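PDB 1VHZ: ADP compounds hydrolase NudE from Escherichia coli, which hydrolyses ADP-ribose, NADH, Ap3A and Ap2A as a magnesium-dependent homodimeric Nudix enzyme, splitting ADP-ribose into AMP and ribose 5-phosphate. Local coordinates for residues 54-59 against 96-101; 63-68 against 100-105; 77-82 against 172-177; 92-97 against 107-112; 115-120 against 124-129. All blocks are in the same frame, centred on the assembly; numbering follows the deposited sequence.

Contacts 1, 2 and 4 use the Nudix-box helix 90-102 and pack it on the central mixed sheet: the centre of contact 1 lies about 6 Å from that of contact 2 and about 8 Å from that of contact 4. The probable metal ligands Glu97 and Glu101 belong to this group, their side chains about 3 Å apart at the nearest atoms. Contact 3 brings helix 169-184 to Phe79, next to Ser80, whose OG reaches Glu101. Contact 5, centred about 20 Å from contact 1, is the hairpin end leading to bound ADP-ribose, about 14 Å from the Ser116 side chain and bonded at N6 by Ser120 O. Contacts 3 and 5 touch through Ile128 and Leu177, and both reach the second subunit.

Contact 1: 54-59 against 96-101; sequences IVPIVD and RELKEE
Glu97 meets the strand with its aliphatic root while its carboxylate goes elsewhere: CB lies 3.8 Å from CD1 of Ile54, and the bend at chi2 (-73°) turns the acid group away from the strand. Glu97, in the Nudix box, is a metal ligand by similarity, as is Glu101 one turn on. The rest of the contact is greasy. Leu98 sends CD2 across to the pyrrolidine of Pro56, 3.5 Å from CG, the two side chains running past each other in opposite directions. The CG2 branch of Ile54 packs at a slant against the fork of Leu98, 3.9 Å from its CG. No hydrogen bond joins the segments. On the helix, Arg96 ties two acids together: NH1 comes onto Glu97 OE1 at 2.8 Å from well above the carboxylate plane (58°), and onto Glu100 OE1 at 3.2 Å, that oxygen lying nearly in the guanidinium plane. Glu88 anchors the same guanidinium at NE, which probably steadies its hold on the Glu97 carboxylate. The 96-101 turn of helix 90-102 crosses residues 54-58 at 69°, the axes 9.8 Å apart, while Ala131 of strand 125-136 touches both Ile54 and Leu98, and Ile63 of strand 61-69 flanks Pro56.

Contact 2: 63-68 against 100-105; sequences ILIREY and EEVGFG
The flat carboxylate of Glu101, at the end of the Nudix-box helix, meets strand 61-69 through OE1, which points its end at the methyl CD1 of Ile65, 3.5 Å away. The second flat group, the carboxylate of Glu67, stands 4.7 Å off, OE2 to Glu101 OE1, and two waters span the interval. One water lies 2.6 Å from Glu67 OE2 and bonds Glu101 OE1 as well; the other, 2.8 Å from Glu67 OE1, bonds Glu101 OE2. Glu101 is a divalent-metal ligand by similarity, and the two bridging waters between the acids lie beside that probable site. Glu101 OE1 is held further by a hydrogen bond from outside the two segments, with Ser80 OG. Ile65 has CG1 between its backbone N and carbonyl carbon (chi1 51°), and from there the chain runs out to put CD1 roughly in line with the CD-OE1 bond, crossing Glu101 at about a right angle. Its other branch, CG2, turns to Val102 and meets CG2 of that residue at 3.7 Å. Gly103, with phi 76°, then takes the chain off the helix into strand 104-116. Two residues before Ile65 on strand 61-69, Ile63 makes a looser touch, its CG2 lying 4.4 Å from Val102 CG2.

Contact 3: 77-82 against 172-177; sequences LGFSKG and VSALFL
Phe79 reaches out from the bend between strands 74-78 and 80-83 to touch Ala174 and Leu175, packing helix 169-184 of the Nudix fold against the central mixed sheet. Along that helix, Val172 and Ser173 point to other partners. Val172 packs on Ser173 of the second subunit, and Ser173 OG is hydrogen-bonded to the OG of Ser173 of that subunit, so this turn lies at the dimer interface. Ala174 is the first residue to meet the ring: its CB stands 4.0 Å from both CD1 and CE1 of Phe79, approaching the ring obliquely. Beside this small methyl the ring also comes close to the helix backbone, Phe79 CE1 lying 4.1 Å from the backbone N of Leu175. The Leu175 side chain adds a looser touch, CD1 at 4.4 Å from Phe79 CZ. Phe176 faces the dimer partner again, its ring meeting that of Phe176 of the second subunit with the planes only about 10° apart. Leu177 likewise packs on Phe176 of the second subunit. The Phe79 ring is flanked by Leu64, Met53 and Val55 of the sheet. The carbonyl behind it is taken by Lys81, which also bonds Asn171 OD1: NZ sits 2.8 Å from Phe79 O, in the carbonyl plane and on a lone pair.

Contact 4: 92-97 against 107-112; sequences EAANRE and NDLTFL
Leu109 is the knuckle on which strand 104-116 meets the Nudix-box helix 90-102, just after the chain has left that helix and turned to run across it. The contact is first of all apolar. With CG anti to its carbonyl carbon (chi1 -66°), the leucine turns both methyls to the helix: CD2 comes to the CB of Ala94 at 4.3 Å, while CD1 lies against the root of Asn95, 3.8 Å from its CB, and the two side chains cross at about a right angle. Ala131 of strand 125-136 also touches Leu109, and Ile54 and Val52 pack on Ala94, so helix and sheet close over a small shared core. Polar bonds across the contact are absent; the polar ends of Arg96 and Asn95 are bonded outside it. Arg96, besides its grip on Glu97, has a salt bridge to Glu88 through NE. Asn95 turns its amide to the start of strand 104-116, where OD1 accepts a hydrogen bond from Ala106 N and lies 4.1 Å from Leu109 CD1.

Contact 5: 115-120 against 124-129; sequences LSMAPS and SKMNIV
Leu115 runs from the strand backbone toward Ile128: its CB lies 4.0 Å from the carbonyl O of Met126, and the methyl CD2 ends 3.7 Å from CD1 of Ile128, the two side chains crossing at a slant. The same methyl packs on the CB of Ser173, so helix 169-184 closes over the tip. Below CB the backbone is bonded twice to Met126: Leu115 N gives to Met126 O at 2.7 Å, and Leu115 O accepts from Met126 N at 2.6 Å. This antiparallel hydrogen-bonded pair belongs to the beta hairpin of strands 104-116 and 125-136 in the Nudix sheet. Lys125 adds a CA-H...O contact to Leu115 O at 3.2 Å. Nearer the turn the strands part and a water takes over, accepting from Met117 N at 2.9 Å and bonding Ser124 O at 2.8 Å. In one of its two conformers Met117 brings CE to Met126 CB at 3.8 Å, a contact that is therefore doubtful. Beyond it the chain belongs to the dimer and the substrate: Ala118 N bonds Glu168 OE2 of the second subunit, and Ser120, an experimentally identified substrate residue, offers its carbonyl O to N6 of the bound ADP-ribose.

Contact 1: 54-59 against 96-101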
# COMPACT_ATOMS: atom_id res chain seq x y z
N ILE A 54 -5.05 -12.17 6.01
CA ILE A 54 -5.01 -13.62 5.92
C ILE A 54 -5.37 -14.14 4.54
O ILE A 54 -6.34 -13.73 3.92
CB ILE A 54 -5.98 -14.29 6.92
CG1 ILE A 54 -5.83 -13.66 8.30
CG2 ILE A 54 -5.74 -15.79 6.99
CD1 ILE A 54 -6.70 -12.45 8.53
N VAL A 55 -4.55 -15.06 4.07
CA VAL A 55 -4.70 -15.71 2.79
C VAL A 55 -4.97 -17.20 3.02
O VAL A 55 -4.04 -18.00 3.12
CB VAL A 55 -3.44 -15.51 1.93
CG1 VAL A 55 -3.60 -16.19 0.58
CG2 VAL A 55 -3.15 -14.01 1.72
N PRO A 56 -6.24 -17.57 3.06
CA PRO A 56 -6.67 -18.93 3.24
C PRO A 56 -6.63 -19.73 1.95
O PRO A 56 -7.03 -19.26 0.88
CB PRO A 56 -8.09 -18.83 3.76
CG PRO A 56 -8.42 -17.39 3.83
CD PRO A 56 -7.42 -16.67 2.97
N ILE A 57 -6.08 -20.93 2.04
CA ILE A 57 -6.00 -21.86 0.92
C ILE A 57 -6.71 -23.16 1.32
O ILE A 57 -6.38 -23.68 2.40
CB ILE A 57 -4.53 -22.22 0.58
CG1 ILE A 57 -3.76 -20.96 0.19
CG2 ILE A 57 -4.48 -23.28 -0.52
CD1 ILE A 57 -2.29 -21.10 -0.03
N VAL A 58 -7.70 -23.60 0.57
CA VAL A 58 -8.41 -24.84 0.83
C VAL A 58 -8.70 -25.53 -0.51
O VAL A 58 -9.04 -24.87 -1.49
CB VAL A 58 -9.68 -24.69 1.66
CG1 VAL A 58 -10.53 -23.52 1.19
CG2 VAL A 58 -10.54 -25.97 1.63
N ASP A 59 -8.42 -26.82 -0.62
CA ASP A 59 -8.66 -27.58 -1.85
C ASP A 59 -8.18 -26.84 -3.09
O ASP A 59 -8.92 -26.58 -4.04
CB ASP A 59 -10.15 -27.90 -1.99
CG ASP A 59 -10.69 -28.75 -0.86
OD1 ASP A 59 -9.98 -29.66 -0.38
OD2 ASP A 59 -11.85 -28.52 -0.44
N ARG A 96 -8.34 -15.64 14.74
CA ARG A 96 -9.55 -14.96 15.20
C ARG A 96 -10.24 -14.24 14.04
O ARG A 96 -11.46 -14.38 13.88
CB ARG A 96 -9.23 -13.98 16.33
CG ARG A 96 -10.43 -13.14 16.80
CD ARG A 96 -10.04 -12.16 17.91
NE ARG A 96 -8.93 -11.29 17.50
CZ ARG A 96 -8.99 -10.40 16.52
NH1 ARG A 96 -10.10 -10.21 15.80
NH2 ARG A 96 -7.91 -9.68 16.22
N GLU A 97 -9.48 -13.47 13.24
CA GLU A 97 -10.07 -12.77 12.12
C GLU A 97 -10.68 -13.75 11.11
O GLU A 97 -11.76 -13.45 10.59
CB GLU A 97 -9.09 -11.84 11.40
CG GLU A 97 -8.62 -10.65 12.20
CD GLU A 97 -9.69 -9.57 12.35
OE1 GLU A 97 -9.62 -8.84 13.36
OE2 GLU A 97 -10.58 -9.47 11.48
N LEU A 98 -10.02 -14.85 10.81
CA LEU A 98 -10.61 -15.80 9.86
C LEU A 98 -11.99 -16.28 10.39
O LEU A 98 -12.94 -16.34 9.63
CB LEU A 98 -9.77 -17.03 9.67
CG LEU A 98 -8.96 -17.44 8.49
CD1 LEU A 98 -8.80 -18.98 8.47
CD2 LEU A 98 -9.49 -16.98 7.15
N LYS A 99 -12.02 -16.70 11.65
CA LYS A 99 -13.21 -17.21 12.29
C LYS A 99 -14.35 -16.19 12.22
O LYS A 99 -15.46 -16.57 11.86
CB LYS A 99 -12.98 -17.60 13.75
CG LYS A 99 -12.07 -18.78 13.98
CD LYS A 99 -11.80 -19.00 15.47
CE LYS A 99 -10.75 -20.13 15.59
NZ LYS A 99 -10.18 -20.16 16.96
N GLU A 100 -14.03 -14.93 12.52
CA GLU A 100 -14.99 -13.86 12.48
C GLU A 100 -15.46 -13.53 11.06
O GLU A 100 -16.63 -13.25 10.83
CB GLU A 100 -14.40 -12.55 13.06
CG GLU A 100 -14.22 -12.51 14.56
CD GLU A 100 -13.46 -11.31 15.06
OE1 GLU A 100 -13.04 -11.32 16.23
OE2 GLU A 100 -13.23 -10.33 14.29
N GLU A 101 -14.55 -13.57 10.09
CA GLU A 101 -14.97 -13.16 8.75
C GLU A 101 -15.43 -14.24 7.81
O GLU A 101 -16.35 -14.02 7.01
CB GLU A 101 -13.81 -12.37 8.10
CG GLU A 101 -13.50 -11.09 8.90
CD GLU A 101 -12.60 -10.14 8.15
OE1 GLU A 101 -12.34 -10.34 6.95
OE2 GLU A 101 -12.15 -9.15 8.77

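Contact 2: 63-68 against 100-105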
# COMPACT_ATOMS: atom_id res chain seq x y z
N ILE A 63 -9.32 -18.32 -0.78
CA ILE A 63 -10.63 -17.91 -0.32
C ILE A 63 -10.58 -16.36 -0.25
O ILE A 63 -9.83 -15.85 0.57
CB ILE A 63 -11.07 -18.39 1.07
CG1 ILE A 63 -11.06 -19.91 1.22
CG2 ILE A 63 -12.48 -17.84 1.35
CD1 ILE A 63 -11.92 -20.64 0.20
N LEU A 64 -11.30 -15.69 -1.13
CA LEU A 64 -11.29 -14.23 -1.14
C LEU A 64 -12.63 -13.75 -0.57
O LEU A 64 -13.54 -14.57 -0.52
CB LEU A 64 -11.25 -13.69 -2.57
CG LEU A 64 -10.05 -13.94 -3.47
CD1 LEU A 64 -8.79 -13.32 -2.90
CD2 LEU A 64 -9.82 -15.41 -3.75
N ILE A 65 -12.72 -12.47 -0.21
CA ILE A 65 -13.97 -11.93 0.27
C ILE A 65 -14.30 -10.61 -0.46
O ILE A 65 -13.42 -9.97 -1.01
CB ILE A 65 -14.01 -11.67 1.78
CG1 ILE A 65 -12.78 -10.85 2.19
CG2 ILE A 65 -14.07 -12.97 2.57
CD1 ILE A 65 -12.95 -10.10 3.48
N ARG A 66 -15.58 -10.26 -0.49
CA ARG A 66 -16.05 -9.02 -1.09
C ARG A 66 -16.43 -8.12 0.09
O ARG A 66 -17.10 -8.56 1.02
CB ARG A 66 -17.19 -9.24 -2.07
CG ARG A 66 -16.79 -10.10 -3.26
CD ARG A 66 -17.93 -10.31 -4.25
NE ARG A 66 -17.47 -11.09 -5.40
CZ ARG A 66 -16.72 -10.69 -6.41
NH1 ARG A 66 -16.38 -11.56 -7.36
NH2 ARG A 66 -16.29 -9.42 -6.50
N GLU A 67 -15.92 -6.89 0.11
CA GLU A 67 -16.15 -6.01 1.25
C GLU A 67 -16.28 -4.56 0.82
O GLU A 67 -15.50 -4.04 0.02
CB GLU A 67 -14.93 -6.17 2.20
CG GLU A 67 -15.04 -5.39 3.49
CD GLU A 67 -14.12 -5.91 4.59
OE1 GLU A 67 -14.46 -5.76 5.79
OE2 GLU A 67 -13.06 -6.48 4.28
N TYR A 68 -17.29 -3.89 1.39
CA TYR A 68 -17.52 -2.51 1.03
C TYR A 68 -16.39 -1.61 1.52
O TYR A 68 -15.88 -1.77 2.62
CB TYR A 68 -18.88 -2.03 1.52
CG TYR A 68 -19.21 -0.60 1.14
CD1 TYR A 68 -19.07 0.43 2.06
CD2 TYR A 68 -19.65 -0.28 -0.14
CE1 TYR A 68 -19.36 1.73 1.72
CE2 TYR A 68 -19.97 1.02 -0.48
CZ TYR A 68 -19.82 2.02 0.46
OH TYR A 68 -20.12 3.32 0.12
N GLU A 100 -14.03 -14.93 12.52
CA GLU A 100 -14.99 -13.86 12.48
C GLU A 100 -15.46 -13.53 11.06
O GLU A 100 -16.63 -13.25 10.83
CB GLU A 100 -14.40 -12.55 13.06
CG GLU A 100 -14.22 -12.51 14.56
CD GLU A 100 -13.46 -11.31 15.06
OE1 GLU A 100 -13.04 -11.32 16.23
OE2 GLU A 100 -13.23 -10.33 14.29
N GLU A 101 -14.55 -13.57 10.09
CA GLU A 101 -14.97 -13.16 8.75
C GLU A 101 -15.43 -14.24 7.81
O GLU A 101 -16.35 -14.02 7.01
CB GLU A 101 -13.81 -12.37 8.10
CG GLU A 101 -13.50 -11.09 8.90
CD GLU A 101 -12.60 -10.14 8.15
OE1 GLU A 101 -12.34 -10.34 6.95
OE2 GLU A 101 -12.15 -9.15 8.77
N VAL A 102 -14.87 -15.42 7.94
CA VAL A 102 -15.20 -16.50 7.01
C VAL A 102 -15.71 -17.76 7.63
O VAL A 102 -16.02 -18.72 6.92
CB VAL A 102 -13.89 -16.62 6.18
CG1 VAL A 102 -13.34 -17.98 5.98
CG2 VAL A 102 -14.11 -15.85 4.87
N GLY A 103 -15.83 -17.84 8.96
CA GLY A 103 -16.34 -19.02 9.60
C GLY A 103 -15.40 -20.21 9.69
O GLY A 103 -15.85 -21.33 9.96
N PHE A 104 -14.09 -20.02 9.57
CA PHE A 104 -13.15 -21.11 9.69
C PHE A 104 -11.97 -20.67 10.59
O PHE A 104 -11.66 -19.50 10.67
CB PHE A 104 -12.50 -21.51 8.38
CG PHE A 104 -13.26 -22.17 7.30
CD1 PHE A 104 -13.65 -23.50 7.38
CD2 PHE A 104 -13.56 -21.48 6.12
CE1 PHE A 104 -14.33 -24.12 6.36
CE2 PHE A 104 -14.24 -22.10 5.09
CZ PHE A 104 -14.63 -23.42 5.20
N GLY A 105 -11.36 -21.66 11.20
CA GLY A 105 -10.13 -21.45 11.99
C GLY A 105 -9.08 -22.17 11.12
O GLY A 105 -9.51 -22.83 10.16
O HOH W 1 -11.45 -7.90 5.83
O HOH W 2 -12.64 -6.21 7.81

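Contact 3: 77-82 against 172-177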
# COMPACT_ATOMS: atom_id res chain seq x y z
N LEU A 77 -12.56 -6.82 -3.87
CA LEU A 77 -12.42 -8.26 -3.92
C LEU A 77 -10.99 -8.49 -3.37
O LEU A 77 -10.06 -7.84 -3.88
CB LEU A 77 -12.47 -8.83 -5.33
CG LEU A 77 -12.06 -10.31 -5.46
CD1 LEU A 77 -13.01 -11.20 -4.68
CD2 LEU A 77 -12.03 -10.74 -6.93
N GLY A 78 -10.84 -9.28 -2.32
CA GLY A 78 -9.49 -9.46 -1.80
C GLY A 78 -9.40 -10.35 -0.58
O GLY A 78 -10.29 -11.15 -0.31
N PHE A 79 -8.29 -10.22 0.12
CA PHE A 79 -8.01 -11.02 1.29
C PHE A 79 -8.55 -10.36 2.56
O PHE A 79 -8.61 -9.14 2.69
CB PHE A 79 -6.50 -11.26 1.42
CG PHE A 79 -5.92 -11.89 0.18
CD1 PHE A 79 -4.98 -11.22 -0.59
CD2 PHE A 79 -6.34 -13.16 -0.23
CE1 PHE A 79 -4.45 -11.80 -1.73
CE2 PHE A 79 -5.81 -13.74 -1.37
CZ PHE A 79 -4.86 -13.07 -2.12
N SER A 80 -8.98 -11.21 3.45
CA SER A 80 -9.52 -10.80 4.76
C SER A 80 -8.45 -10.07 5.53
O SER A 80 -7.26 -10.42 5.51
CB SER A 80 -10.06 -12.09 5.41
OG SER A 80 -9.89 -12.05 6.81
N LYS A 81 -8.78 -8.96 6.15
CA LYS A 81 -7.86 -8.10 6.87
C LYS A 81 -8.49 -7.63 8.18
O LYS A 81 -9.70 -7.40 8.23
CB LYS A 81 -7.61 -6.80 6.04
CG LYS A 81 -6.89 -7.02 4.74
CD LYS A 81 -6.89 -5.87 3.77
CE LYS A 81 -6.44 -6.30 2.37
NZ LYS A 81 -7.53 -6.83 1.49
N GLY A 82 -7.66 -7.37 9.17
CA GLY A 82 -8.14 -6.86 10.46
C GLY A 82 -6.95 -6.36 11.29
O GLY A 82 -5.80 -6.35 10.86
N VAL A 172 -2.12 -7.03 -3.90
CA VAL A 172 -1.16 -7.44 -4.95
C VAL A 172 0.14 -7.94 -4.35
O VAL A 172 0.67 -8.98 -4.74
CB VAL A 172 -0.95 -6.31 -5.95
CG1 VAL A 172 0.19 -6.56 -6.91
CG2 VAL A 172 -2.26 -6.07 -6.75
N SER A 173 0.68 -7.22 -3.34
CA SER A 173 1.89 -7.66 -2.67
C SER A 173 1.69 -9.07 -2.10
O SER A 173 2.53 -9.94 -2.30
CB SER A 173 2.19 -6.75 -1.45
OG SER A 173 2.61 -5.48 -1.89
N ALA A 174 0.57 -9.27 -1.40
CA ALA A 174 0.26 -10.55 -0.81
C ALA A 174 0.19 -11.66 -1.85
O ALA A 174 0.71 -12.75 -1.64
CB ALA A 174 -1.06 -10.50 -0.03
N LEU A 175 -0.53 -11.40 -2.94
CA LEU A 175 -0.70 -12.37 -4.01
C LEU A 175 0.64 -12.89 -4.52
O LEU A 175 0.87 -14.09 -4.56
CB LEU A 175 -1.46 -11.69 -5.17
CG LEU A 175 -1.78 -12.62 -6.34
CD1 LEU A 175 -2.83 -13.64 -5.93
CD2 LEU A 175 -2.19 -11.82 -7.57
N PHE A 176 1.56 -11.99 -4.86
CA PHE A 176 2.88 -12.34 -5.34
C PHE A 176 3.73 -13.00 -4.25
O PHE A 176 4.51 -13.90 -4.56
CB PHE A 176 3.61 -11.08 -5.85
CG PHE A 176 3.28 -10.65 -7.25
CD1 PHE A 176 2.56 -9.50 -7.49
CD2 PHE A 176 3.73 -11.39 -8.35
CE1 PHE A 176 2.29 -9.07 -8.79
CE2 PHE A 176 3.44 -10.98 -9.64
CZ PHE A 176 2.73 -9.81 -9.87
N LEU A 177 3.61 -12.60 -2.99
CA LEU A 177 4.39 -13.22 -1.92
C LEU A 177 3.95 -14.65 -1.66
O LEU A 177 4.78 -15.54 -1.46
CB LEU A 177 4.34 -12.38 -0.63
CG LEU A 177 5.13 -11.06 -0.70
CD1 LEU A 177 4.64 -10.09 0.37
CD2 LEU A 177 6.63 -11.29 -0.61

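Contact 4: 92-97 against 107-112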
# COMPACT_ATOMS: atom_id res chain seq x y z
N GLU A 92 -2.51 -15.63 16.32
CA GLU A 92 -3.74 -15.52 17.08
C GLU A 92 -4.70 -14.55 16.43
O GLU A 92 -5.89 -14.83 16.30
CB GLU A 92 -3.40 -15.11 18.53
CG GLU A 92 -2.84 -16.25 19.39
CD GLU A 92 -2.09 -15.77 20.63
OE1 GLU A 92 -1.84 -14.56 20.82
OE2 GLU A 92 -1.70 -16.62 21.46
N ALA A 93 -4.19 -13.38 16.02
CA ALA A 93 -5.07 -12.41 15.37
C ALA A 93 -5.59 -13.00 14.06
O ALA A 93 -6.77 -12.87 13.75
CB ALA A 93 -4.35 -11.10 15.13
N ALA A 94 -4.69 -13.67 13.31
CA ALA A 94 -5.10 -14.23 12.03
C ALA A 94 -6.22 -15.26 12.23
O ALA A 94 -7.23 -15.21 11.53
CB ALA A 94 -3.91 -14.87 11.32
N ASN A 95 -6.02 -16.18 13.16
CA ASN A 95 -7.02 -17.22 13.44
C ASN A 95 -8.36 -16.61 13.84
O ASN A 95 -9.39 -16.99 13.31
CB ASN A 95 -6.47 -18.18 14.50
CG ASN A 95 -6.98 -19.60 14.39
OD1 ASN A 95 -7.40 -20.07 13.33
ND2 ASN A 95 -6.98 -20.33 15.50
N ARG A 96 -8.34 -15.64 14.74
CA ARG A 96 -9.55 -14.96 15.20
C ARG A 96 -10.24 -14.24 14.04
O ARG A 96 -11.46 -14.38 13.88
CB ARG A 96 -9.23 -13.98 16.33
CG ARG A 96 -10.43 -13.14 16.80
CD ARG A 96 -10.04 -12.16 17.91
NE ARG A 96 -8.93 -11.29 17.50
CZ ARG A 96 -8.99 -10.40 16.52
NH1 ARG A 96 -10.10 -10.21 15.80
NH2 ARG A 96 -7.91 -9.68 16.22
N GLU A 97 -9.48 -13.47 13.24
CA GLU A 97 -10.07 -12.77 12.12
C GLU A 97 -10.68 -13.75 11.11
O GLU A 97 -11.76 -13.45 10.59
CB GLU A 97 -9.09 -11.84 11.40
CG GLU A 97 -8.62 -10.65 12.20
CD GLU A 97 -9.69 -9.57 12.35
OE1 GLU A 97 -9.62 -8.84 13.36
OE2 GLU A 97 -10.58 -9.47 11.48
N ASN A 107 -5.48 -24.79 11.18
CA ASN A 107 -4.49 -25.46 12.03
C ASN A 107 -3.08 -25.12 11.56
O ASN A 107 -2.12 -25.36 12.29
CB ASN A 107 -4.65 -26.99 12.00
CG ASN A 107 -5.95 -27.42 12.66
OD1 ASN A 107 -6.29 -26.94 13.73
ND2 ASN A 107 -6.70 -28.29 11.99
N ASP A 108 -2.95 -24.55 10.36
CA ASP A 108 -1.61 -24.24 9.85
C ASP A 108 -1.52 -22.81 9.37
O ASP A 108 -1.88 -22.44 8.25
CB ASP A 108 -1.28 -25.28 8.77
CG ASP A 108 0.10 -25.14 8.19
OD1 ASP A 108 0.42 -25.79 7.17
OD2 ASP A 108 0.92 -24.38 8.73
N LEU A 109 -0.94 -21.96 10.22
CA LEU A 109 -0.78 -20.54 9.93
C LEU A 109 0.68 -20.17 9.74
O LEU A 109 1.53 -20.54 10.54
CB LEU A 109 -1.43 -19.70 11.03
CG LEU A 109 -2.95 -19.82 11.13
CD1 LEU A 109 -3.47 -19.40 12.50
CD2 LEU A 109 -3.62 -18.99 10.04
N THR A 110 0.99 -19.51 8.60
CA THR A 110 2.37 -19.13 8.36
C THR A 110 2.53 -17.64 8.08
O THR A 110 1.81 -17.01 7.32
CB THR A 110 3.25 -20.03 7.54
OG1 THR A 110 4.02 -19.42 6.50
CG2 THR A 110 2.62 -21.29 7.03
N PHE A 111 3.41 -17.06 8.88
CA PHE A 111 3.71 -15.62 8.81
C PHE A 111 4.78 -15.43 7.74
O PHE A 111 5.91 -15.88 7.81
CB PHE A 111 4.07 -15.08 10.18
CG PHE A 111 4.69 -13.73 10.17
CD1 PHE A 111 5.93 -13.53 10.76
CD2 PHE A 111 4.06 -12.66 9.53
CE1 PHE A 111 6.52 -12.27 10.74
CE2 PHE A 111 4.66 -11.41 9.52
CZ PHE A 111 5.90 -11.22 10.11
N LEU A 112 4.37 -14.80 6.65
CA LEU A 112 5.20 -14.62 5.47
C LEU A 112 5.92 -13.31 5.33
O LEU A 112 7.02 -13.24 4.78
CB LEU A 112 4.18 -14.72 4.30
CG LEU A 112 4.59 -15.42 3.03
CD1 LEU A 112 5.26 -16.76 3.31
CD2 LEU A 112 3.35 -15.63 2.14

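Contact 5: 115-120 against 124-129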
# COMPACT_ATOMS: atom_id res chain seq x y z
N LEU A 115 4.65 -5.67 6.20
CA LEU A 115 4.83 -4.53 5.30
C LEU A 115 4.34 -3.21 5.88
O LEU A 115 3.35 -3.20 6.59
CB LEU A 115 3.98 -4.79 4.04
CG LEU A 115 4.55 -5.31 2.76
CD1 LEU A 115 5.83 -6.11 2.87
CD2 LEU A 115 3.49 -6.14 2.01
N SER A 116 5.01 -2.14 5.48
CA SER A 116 4.57 -0.80 5.86
C SER A 116 3.74 -0.27 4.68
O SER A 116 3.75 -0.91 3.61
CB SER A 116 5.83 0.08 6.01
OG SER A 116 6.27 0.45 4.72
N MET A 117 2.94 0.77 4.85
CA MET A 117 2.15 1.33 3.76
C MET A 117 2.23 2.87 3.82
O MET A 117 1.80 3.50 4.77
CB MET A 117 0.69 0.92 3.81
CG MET A 117 0.30 -0.52 4.01
SD MET A 117 0.14 -1.00 5.74
CE MET A 117 -1.59 -1.41 5.86
N ALA A 118 2.84 3.49 2.82
CA ALA A 118 3.01 4.94 2.79
C ALA A 118 3.47 5.50 4.13
O ALA A 118 2.79 6.26 4.81
CB ALA A 118 1.73 5.61 2.31
N PRO A 119 4.70 5.15 4.53
CA PRO A 119 5.32 5.60 5.76
C PRO A 119 5.59 7.08 5.85
O PRO A 119 5.97 7.62 6.90
CB PRO A 119 6.60 4.78 5.87
CG PRO A 119 6.91 4.36 4.47
CD PRO A 119 5.58 4.22 3.78
N SER A 120 5.41 7.84 4.78
CA SER A 120 5.60 9.29 4.83
C SER A 120 4.50 9.93 5.67
O SER A 120 4.73 10.96 6.31
CB SER A 120 5.56 9.90 3.42
OG SER A 120 6.84 9.81 2.81
N SER A 124 1.62 2.55 10.14
CA SER A 124 1.03 1.23 10.27
C SER A 124 1.72 0.11 9.50
O SER A 124 2.19 0.28 8.39
CB SER A 124 -0.45 1.27 9.84
OG SER A 124 -1.15 0.28 10.59
N LYS A 125 1.74 -1.09 10.08
CA LYS A 125 2.33 -2.26 9.50
C LYS A 125 1.23 -3.31 9.24
O LYS A 125 0.32 -3.46 10.05
CB LYS A 125 3.34 -2.98 10.40
CG LYS A 125 4.35 -2.14 11.12
CD LYS A 125 5.42 -1.60 10.18
CE LYS A 125 6.48 -0.84 11.00
NZ LYS A 125 7.03 0.27 10.18
N MET A 126 1.48 -4.09 8.19
CA MET A 126 0.56 -5.15 7.81
C MET A 126 1.28 -6.49 7.80
O MET A 126 2.29 -6.68 7.12
CB MET A 126 -0.07 -4.79 6.47
CG MET A 126 -0.82 -5.92 5.78
SD MET A 126 -2.28 -6.42 6.69
CE MET A 126 -3.44 -5.13 6.22
N ASN A 127 0.77 -7.45 8.56
CA ASN A 127 1.38 -8.77 8.61
C ASN A 127 0.59 -9.72 7.71
O ASN A 127 -0.62 -9.85 7.89
CB ASN A 127 1.44 -9.31 10.05
CG ASN A 127 2.25 -8.41 10.97
OD1 ASN A 127 3.45 -8.56 11.10
ND2 ASN A 127 1.58 -7.44 11.61
N ILE A 128 1.28 -10.34 6.76
CA ILE A 128 0.65 -11.28 5.84
C ILE A 128 0.77 -12.70 6.33
O ILE A 128 1.87 -13.24 6.58
CB ILE A 128 1.25 -11.15 4.42
CG1 ILE A 128 0.99 -9.72 3.91
CG2 ILE A 128 0.65 -12.17 3.48
CD1 ILE A 128 1.84 -9.35 2.70
N VAL A 129 -0.36 -13.37 6.54
CA VAL A 129 -0.33 -14.75 7.03
C VAL A 129 -1.06 -15.70 6.08
O VAL A 129 -2.14 -15.34 5.60
CB VAL A 129 -1.03 -14.82 8.41
CG1 VAL A 129 -1.12 -16.25 8.92
CG2 VAL A 129 -0.36 -13.95 9.44
O HOH W 3 3.40 2.46 7.13